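Local coordinates for protein GH3 beta-N-acetylglucosaminidase (Paenibacillaceae, PDB 6K5J) that hydrolyses beta-linked N-acetylglucosamine from the non-reducing end of its substrates, as a glycoside hydrolase of family 3, at residues A23-L28 and I46-R51; A54-V59 and N94-V99; L78-D83 and L128-N133. One frame throughout, in Å; residues are numbered along the deposited sequence.

Contact 1. Residues A23-L28 and I46-R51; sequences AGFNGL and IIYFRR. With NAG (2-acetamido-2-deoxy-beta-D-glucopyranose), chain B.
Ala23 and Ile46 lie side by side as a parallel pair, and the tight part of this contact grows from the carbonyl of Ala23. Its oxygen accepts the backbone bond from Ile47 N at 3.0 Å and also meets the CA of Ile46. Next along, Gly24 passes close to the 46-51 chain; a methyl group here would run into NH2 of Arg51, which is consistent with glycine at this place. Phe25 CE1 then rests on CG2 of Ile46 at 3.7 Å, the methyl reaching the ring at its edge. With CG set between the backbone N and the carbonyl carbon (chi1 72°), the ring comes alongside that of Tyr48, both side chains pointing the same way into the apolar cover provided by Leu62 and Leu66 of helix 56-72. Strands 21-23 and 45-47 are the first two of the TIM barrel, joined through helix 32-39 in a beta-alpha-beta crossover. Toward Asn26 and Arg51 the chains draw apart, and polar groups take over. Water 1 accepts from Phe25 N at 2.9 Å and from Arg51 NH2, while the extended Arg51 chain brings NE to Phe25 O at 2.8 Å, approaching from above the carbonyl plane. On the exposed margin Asn26 OD1 merely brushes Arg51 CB at 3.6 Å, its amide plane nearly perpendicular to the guanidinium, and CD2 of Leu28 touches Arg51 O at 3.5 Å. Deeper in, Phe49 turns its ring edge to O6 of the bound sugar.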
# COMPACT_ATOMS: atom_id res chain seq x y z
N ALA A 23 2.08 17.88 -2.75
CA ALA A 23 2.04 17.76 -4.20
C ALA A 23 3.10 16.79 -4.68
O ALA A 23 4.16 16.64 -4.06
CB ALA A 23 2.23 19.11 -4.90
N GLY A 24 2.82 16.14 -5.81
CA GLY A 24 3.83 15.38 -6.52
C GLY A 24 4.36 16.15 -7.71
O GLY A 24 3.88 17.23 -8.05
N PHE A 25 5.37 15.57 -8.34
CA PHE A 25 6.02 16.20 -9.48
C PHE A 25 6.75 15.11 -10.24
O PHE A 25 6.94 13.99 -9.75
CB PHE A 25 6.99 17.31 -9.05
CG PHE A 25 8.25 16.77 -8.42
CD1 PHE A 25 8.25 16.38 -7.09
CD2 PHE A 25 9.41 16.61 -9.18
CE1 PHE A 25 9.40 15.86 -6.52
CE2 PHE A 25 10.56 16.08 -8.61
CZ PHE A 25 10.56 15.71 -7.28
N ASN A 26 7.18 15.44 -11.45
CA ASN A 26 7.97 14.52 -12.25
C ASN A 26 9.44 14.93 -12.21
O ASN A 26 9.77 16.06 -12.57
CB ASN A 26 7.47 14.46 -13.69
CG ASN A 26 8.20 13.41 -14.49
OD1 ASN A 26 8.55 12.35 -13.96
ND2 ASN A 26 8.46 13.69 -15.77
N GLY A 27 10.31 14.01 -11.82
CA GLY A 27 11.73 14.30 -11.85
C GLY A 27 12.55 13.38 -10.97
O GLY A 27 12.12 13.00 -9.88
N LEU A 28 13.74 13.01 -11.45
CA LEU A 28 14.78 12.41 -10.62
C LEU A 28 15.61 13.46 -9.90
O LEU A 28 16.26 13.14 -8.90
CB LEU A 28 15.71 11.55 -11.48
CG LEU A 28 15.00 10.40 -12.21
CD1 LEU A 28 15.96 9.74 -13.21
CD2 LEU A 28 14.45 9.38 -11.22
N ILE A 46 5.77 17.13 -0.22
CA ILE A 46 6.01 16.48 -1.50
C ILE A 46 5.70 15.00 -1.33
O ILE A 46 6.06 14.41 -0.31
CB ILE A 46 7.47 16.66 -1.96
CG1 ILE A 46 7.81 18.14 -2.15
CG2 ILE A 46 7.77 15.84 -3.24
CD1 ILE A 46 7.14 18.77 -3.38
N ILE A 47 5.03 14.40 -2.31
CA ILE A 47 4.85 12.95 -2.36
C ILE A 47 5.62 12.40 -3.56
O ILE A 47 5.52 12.94 -4.67
CB ILE A 47 3.37 12.55 -2.41
CG1 ILE A 47 3.25 11.02 -2.55
CG2 ILE A 47 2.62 13.29 -3.53
CD1 ILE A 47 1.87 10.45 -2.26
N TYR A 48 6.38 11.33 -3.33
CA TYR A 48 7.13 10.64 -4.37
C TYR A 48 6.31 9.51 -4.99
O TYR A 48 5.57 8.81 -4.29
CB TYR A 48 8.42 10.03 -3.80
CG TYR A 48 9.54 10.98 -3.44
CD1 TYR A 48 9.69 12.21 -4.08
CD2 TYR A 48 10.49 10.61 -2.48
CE1 TYR A 48 10.76 13.06 -3.76
CE2 TYR A 48 11.55 11.45 -2.16
CZ TYR A 48 11.67 12.68 -2.79
OH TYR A 48 12.72 13.50 -2.47
N PHE A 49 6.50 9.29 -6.29
CA PHE A 49 6.05 8.09 -6.99
C PHE A 49 7.24 7.44 -7.70
O PHE A 49 8.37 7.93 -7.61
CB PHE A 49 4.90 8.43 -7.95
CG PHE A 49 3.64 8.79 -7.22
CD1 PHE A 49 3.43 10.08 -6.76
CD2 PHE A 49 2.71 7.81 -6.90
CE1 PHE A 49 2.29 10.41 -6.03
CE2 PHE A 49 1.56 8.12 -6.17
CZ PHE A 49 1.35 9.43 -5.74
N ARG A 50 6.98 6.31 -8.37
CA ARG A 50 8.04 5.56 -9.05
C ARG A 50 8.88 6.45 -9.98
O ARG A 50 10.09 6.26 -10.10
CB ARG A 50 7.42 4.39 -9.83
CG ARG A 50 8.41 3.46 -10.54
CD ARG A 50 7.74 2.11 -10.94
NE ARG A 50 7.16 1.45 -9.78
CZ ARG A 50 7.80 0.58 -9.00
NH1 ARG A 50 9.05 0.24 -9.25
NH2 ARG A 50 7.19 0.05 -7.95
N ARG A 51 8.24 7.43 -10.62
CA ARG A 51 8.92 8.35 -11.53
C ARG A 51 10.02 9.16 -10.85
O ARG A 51 10.93 9.65 -11.53
CB ARG A 51 7.91 9.31 -12.17
CG ARG A 51 7.17 10.16 -11.11
CD ARG A 51 6.05 11.04 -11.69
NE ARG A 51 5.41 11.79 -10.61
CZ ARG A 51 4.11 11.77 -10.32
NH1 ARG A 51 3.26 11.04 -11.05
NH2 ARG A 51 3.65 12.48 -9.30
C1 NAG B . -4.76 6.75 -3.37
C2 NAG B . -4.70 5.51 -2.44
C3 NAG B . -3.86 5.81 -1.18
C4 NAG B . -2.53 6.46 -1.53
C5 NAG B . -2.79 7.69 -2.38
C6 NAG B . -1.54 8.43 -2.79
C7 NAG B . -6.50 3.85 -2.12
C8 NAG B . -7.92 3.64 -1.67
N2 NAG B . -6.05 5.11 -2.06
O1 NAG B . -5.27 6.33 -4.60
O3 NAG B . -3.63 4.60 -0.46
O4 NAG B . -1.84 6.83 -0.35
O5 NAG B . -3.45 7.28 -3.58
O6 NAG B . -0.79 7.68 -3.75
O7 NAG B . -5.79 2.92 -2.51
O HOH W 1 5.69 12.87 -7.33

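Contact 2. Residues A54-V59 and N94-V99; sequences AEPAQV and NGVTVV
A small, partly buried contact between two beta-alpha loops of the TIM barrel brings Asn94 and Gly95 against Ala54, Glu55 and Pro56 at the start of helix 56-72. The segment 94-99 belongs to the long connection between strand 79-81 and helix 102-108. One polar bond joins the two loops: Asn94 ND2 donates a hydrogen bond to Ala54 O at 3.0 Å, nearly straight at 171°. The acceptor lies close to the plane of the amide, which extends across the gap because CG is anti to the backbone N (chi1 -176°). Gly95 suits its place twice over: its phi is positive, and a CB on it would collide with Pro56 CD. Proline is equally apt at the first turn of a helix, where its missing N-H costs no bond, and its ring lies against the opposing backbone, CD 3.3 Å from Asn94 O. Glu55 occupies the N-cap position but sends its carboxylate to Ser352 and Gly353. Gln58, three residues on, instead secures the helix start as in one half of a capping box: its OE1 accepts from Ala54 N at 2.8 Å and from Glu55 N at 3.3 Å, the latter in the carbonyl plane.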
# COMPACT_ATOMS: atom_id res chain seq x y z
N ALA A 54 14.77 6.24 -8.75
CA ALA A 54 15.63 5.37 -9.53
C ALA A 54 16.54 4.51 -8.66
O ALA A 54 16.56 3.28 -8.79
CB ALA A 54 16.45 6.19 -10.54
N GLU A 55 17.31 5.13 -7.75
CA GLU A 55 18.19 4.36 -6.87
C GLU A 55 18.43 5.17 -5.61
O GLU A 55 18.21 6.38 -5.60
CB GLU A 55 19.52 4.03 -7.57
CG GLU A 55 20.39 5.26 -7.84
CD GLU A 55 21.77 4.91 -8.38
OE1 GLU A 55 22.42 4.01 -7.82
OE2 GLU A 55 22.19 5.52 -9.37
N PRO A 56 18.88 4.52 -4.52
CA PRO A 56 19.03 5.23 -3.23
C PRO A 56 19.84 6.52 -3.29
O PRO A 56 19.42 7.53 -2.70
CB PRO A 56 19.71 4.18 -2.35
CG PRO A 56 19.14 2.88 -2.86
CD PRO A 56 18.99 3.05 -4.35
N ALA A 57 21.01 6.52 -3.94
CA ALA A 57 21.83 7.73 -3.97
C ALA A 57 21.08 8.88 -4.63
O ALA A 57 21.14 10.02 -4.16
CB ALA A 57 23.14 7.47 -4.71
N GLN A 58 20.34 8.59 -5.70
CA GLN A 58 19.58 9.62 -6.40
C GLN A 58 18.42 10.13 -5.55
O GLN A 58 18.13 11.34 -5.54
CB GLN A 58 19.10 9.07 -7.75
CG GLN A 58 18.01 9.90 -8.43
CD GLN A 58 16.61 9.47 -8.00
OE1 GLN A 58 16.36 8.29 -7.78
NE2 GLN A 58 15.70 10.42 -7.87
N VAL A 59 17.73 9.24 -4.82
CA VAL A 59 16.60 9.67 -4.01
C VAL A 59 17.07 10.55 -2.86
O VAL A 59 16.50 11.61 -2.58
CB VAL A 59 15.80 8.45 -3.48
CG1 VAL A 59 14.60 8.91 -2.64
CG2 VAL A 59 15.32 7.58 -4.65
N ASN A 94 14.65 -0.94 -6.08
CA ASN A 94 16.06 -0.98 -6.45
C ASN A 94 16.90 -0.44 -5.30
O ASN A 94 16.75 0.72 -4.93
CB ASN A 94 16.29 -0.16 -7.71
CG ASN A 94 17.73 -0.25 -8.20
OD1 ASN A 94 18.33 -1.33 -8.19
ND2 ASN A 94 18.29 0.87 -8.61
N GLY A 95 17.79 -1.27 -4.75
CA GLY A 95 18.69 -0.82 -3.71
C GLY A 95 18.11 -0.75 -2.32
O GLY A 95 18.77 -0.21 -1.42
N VAL A 96 16.89 -1.25 -2.11
CA VAL A 96 16.27 -1.30 -0.79
C VAL A 96 15.72 -2.70 -0.57
O VAL A 96 15.58 -3.49 -1.51
CB VAL A 96 15.16 -0.24 -0.61
CG1 VAL A 96 15.70 1.15 -0.91
CG2 VAL A 96 13.97 -0.55 -1.52
N THR A 97 15.44 -3.01 0.69
CA THR A 97 14.87 -4.30 1.05
C THR A 97 13.43 -4.37 0.59
O THR A 97 12.64 -3.46 0.87
CB THR A 97 14.92 -4.49 2.57
OG1 THR A 97 16.26 -4.26 3.04
CG2 THR A 97 14.49 -5.89 2.97
N VAL A 98 13.06 -5.46 -0.08
CA VAL A 98 11.66 -5.72 -0.40
C VAL A 98 11.07 -6.42 0.81
O VAL A 98 11.44 -7.55 1.14
CB VAL A 98 11.52 -6.54 -1.68
CG1 VAL A 98 10.04 -6.80 -1.98
CG2 VAL A 98 12.15 -5.80 -2.84
N VAL A 99 10.17 -5.74 1.51
CA VAL A 99 9.65 -6.18 2.80
C VAL A 99 8.30 -6.85 2.55
O VAL A 99 7.55 -6.39 1.69
CB VAL A 99 9.56 -4.97 3.74
CG1 VAL A 99 8.71 -5.25 4.93
CG2 VAL A 99 10.98 -4.52 4.15

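Contact 3. Residues L78-D83 and L128-N133; sequences LLISID and LGINMN. With NAG (2-acetamido-2-deoxy-beta-D-glucopyranose), chain B.
Asn131 holds the backbone of 78-83 with both ends of its amide. Its OD1 accepts from Ile80 N at 2.9 Å along an almost straight line (173°), and its ND2 donates to Leu78 O at 3.2 Å, in the plane of that carbonyl. CG sits between the backbone N and the carbonyl carbon (chi1 53°), a turn that folds the amide back toward strand 79-81. The main chain adds a bond from Asn131 N to Ile80 O at 3.1 Å. A weak bond from Met132 N reaches the same oxygen. The side chain thus does the work of a neighbouring strand's peptide: strand 79-81 pairs regularly with 45-47 through Leu79 and Ser81, while Ile80 faces the next barrel strand, 132-133. With an alanine here, Ile80 N is likely to be left without its acceptor and Leu78 O to lose this donor, though Gln67 also bonds it. Farther along, Ser81 CA comes to Met132 O at 3.2 Å in a CH...O contact. Branched apolar side chains fill one side: CG2 of Ile130 lies 3.8 Å from CG2 of Ile82, the two crossing at about a right angle, and CG1 of Ile130 meets Ile80 CG2. Across from them, the extended Met132 places SD 4.2 Å from Leu79 CD1, next to Met22. Gly129, with positive phi, ends helix 111-127 in a Schellman motif and turns the chain into this pairing. Toward the sugar, Asp83 OD1 accepts from its O4 at 2.6 Å, while OD2 faces O6 and forms a salt bridge with Arg91. A carboxylate bonded to O4 is consistent with recognition of a terminal N-acetylglucosamine.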
# COMPACT_ATOMS: atom_id res chain seq x y z
N LEU A 78 10.10 20.63 4.49
CA LEU A 78 9.05 19.86 3.84
C LEU A 78 8.80 18.51 4.49
O LEU A 78 9.74 17.82 4.90
CB LEU A 78 9.41 19.62 2.37
CG LEU A 78 9.56 20.83 1.46
CD1 LEU A 78 10.31 20.41 0.21
CD2 LEU A 78 8.18 21.37 1.12
N LEU A 79 7.53 18.12 4.55
CA LEU A 79 7.22 16.70 4.62
C LEU A 79 7.45 16.06 3.25
O LEU A 79 7.09 16.63 2.22
CB LEU A 79 5.76 16.49 5.07
CG LEU A 79 5.47 16.82 6.54
CD1 LEU A 79 3.96 16.96 6.77
CD2 LEU A 79 6.09 15.76 7.45
N ILE A 80 8.06 14.88 3.24
CA ILE A 80 8.32 14.14 2.02
C ILE A 80 7.79 12.73 2.24
O ILE A 80 8.30 11.99 3.09
CB ILE A 80 9.81 14.14 1.65
CG1 ILE A 80 10.28 15.58 1.36
CG2 ILE A 80 10.09 13.25 0.44
CD1 ILE A 80 11.74 15.71 0.95
N SER A 81 6.75 12.37 1.50
CA SER A 81 6.01 11.13 1.72
C SER A 81 6.08 10.22 0.49
O SER A 81 6.69 10.57 -0.53
CB SER A 81 4.55 11.42 2.08
OG SER A 81 3.97 10.26 2.70
N ILE A 82 5.42 9.08 0.60
CA ILE A 82 5.54 7.98 -0.36
C ILE A 82 4.52 6.93 0.02
O ILE A 82 4.07 6.88 1.17
CB ILE A 82 7.00 7.42 -0.33
CG1 ILE A 82 7.26 6.44 -1.48
CG2 ILE A 82 7.30 6.74 1.03
CD1 ILE A 82 8.72 6.02 -1.59
N ASP A 83 4.11 6.09 -0.94
CA ASP A 83 3.27 4.92 -0.64
C ASP A 83 4.14 3.66 -0.58
O ASP A 83 4.12 2.82 -1.47
CB ASP A 83 2.18 4.73 -1.69
CG ASP A 83 1.24 5.89 -1.76
OD1 ASP A 83 0.70 6.28 -0.70
OD2 ASP A 83 1.03 6.39 -2.89
N LEU A 128 16.91 7.95 2.94
CA LEU A 128 16.73 8.60 1.65
C LEU A 128 16.13 10.00 1.78
O LEU A 128 15.77 10.60 0.76
CB LEU A 128 15.85 7.74 0.74
CG LEU A 128 16.30 6.30 0.53
CD1 LEU A 128 15.41 5.61 -0.49
CD2 LEU A 128 17.75 6.23 0.09
N GLY A 129 16.00 10.53 3.00
CA GLY A 129 15.40 11.83 3.18
C GLY A 129 13.89 11.84 3.17
O GLY A 129 13.28 12.92 3.17
N ILE A 130 13.27 10.67 3.16
CA ILE A 130 11.82 10.54 3.24
C ILE A 130 11.42 10.45 4.71
O ILE A 130 11.93 9.60 5.44
CB ILE A 130 11.34 9.31 2.45
CG1 ILE A 130 11.67 9.49 0.96
CG2 ILE A 130 9.85 9.06 2.66
CD1 ILE A 130 11.76 8.18 0.18
N ASN A 131 10.51 11.31 5.14
CA ASN A 131 10.19 11.44 6.56
C ASN A 131 8.73 11.16 6.86
O ASN A 131 8.28 11.37 7.99
CB ASN A 131 10.59 12.83 7.08
CG ASN A 131 10.00 13.95 6.26
OD1 ASN A 131 8.84 13.91 5.88
ND2 ASN A 131 10.80 14.98 5.98
N MET A 132 7.97 10.68 5.88
CA MET A 132 6.56 10.35 6.04
C MET A 132 6.25 9.18 5.13
O MET A 132 6.84 9.04 4.05
CB MET A 132 5.67 11.56 5.71
CG MET A 132 4.19 11.39 6.06
SD MET A 132 3.29 12.95 5.79
CE MET A 132 1.81 12.66 6.77
N ASN A 133 5.33 8.32 5.57
CA ASN A 133 4.91 7.17 4.77
C ASN A 133 3.40 7.10 4.84
O ASN A 133 2.82 7.25 5.91
CB ASN A 133 5.55 5.86 5.29
CG ASN A 133 5.43 4.69 4.30
OD1 ASN A 133 5.05 4.88 3.14
ND2 ASN A 133 5.79 3.49 4.76
C1 NAG B . -4.76 6.75 -3.37
C2 NAG B . -4.70 5.51 -2.44
C3 NAG B . -3.86 5.81 -1.18
C4 NAG B . -2.53 6.46 -1.53
C5 NAG B . -2.79 7.69 -2.38
C6 NAG B . -1.54 8.43 -2.79
C7 NAG B . -6.50 3.85 -2.12
C8 NAG B . -7.92 3.64 -1.67
N2 NAG B . -6.05 5.11 -2.06
O1 NAG B . -5.27 6.33 -4.60
O3 NAG B . -3.63 4.60 -0.46
O4 NAG B . -1.84 6.83 -0.35
O5 NAG B . -3.45 7.28 -3.58
O6 NAG B . -0.79 7.68 -3.75
O7 NAG B . -5.79 2.92 -2.51

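Contacts 1 and 3 share one sheet of the barrel, with centres about 11 Å apart: Ile46 O probably bonds Ser81 N at 2.8 Å, and Tyr48 CE2 packs on Ile80 CG2 at 3.5 Å. Contact 2, about 15 Å and 14 Å from their centres, lies at the start of helix 56-72. Its Gln58 NE2 probably bonds Leu28 O of contact 1 at 3.0 Å, while Val59 CG1 meets Leu128 CB of contact 3 at 3.8 Å. Contacts 1 and 3 both reach the bound N-acetylglucosamine, through Ile47 and Phe49 in one and Asp83 in the other. Arg152, Lys182, His183 and Asp268 also hydrogen-bond the sugar, which probably occupies the active-site pocket.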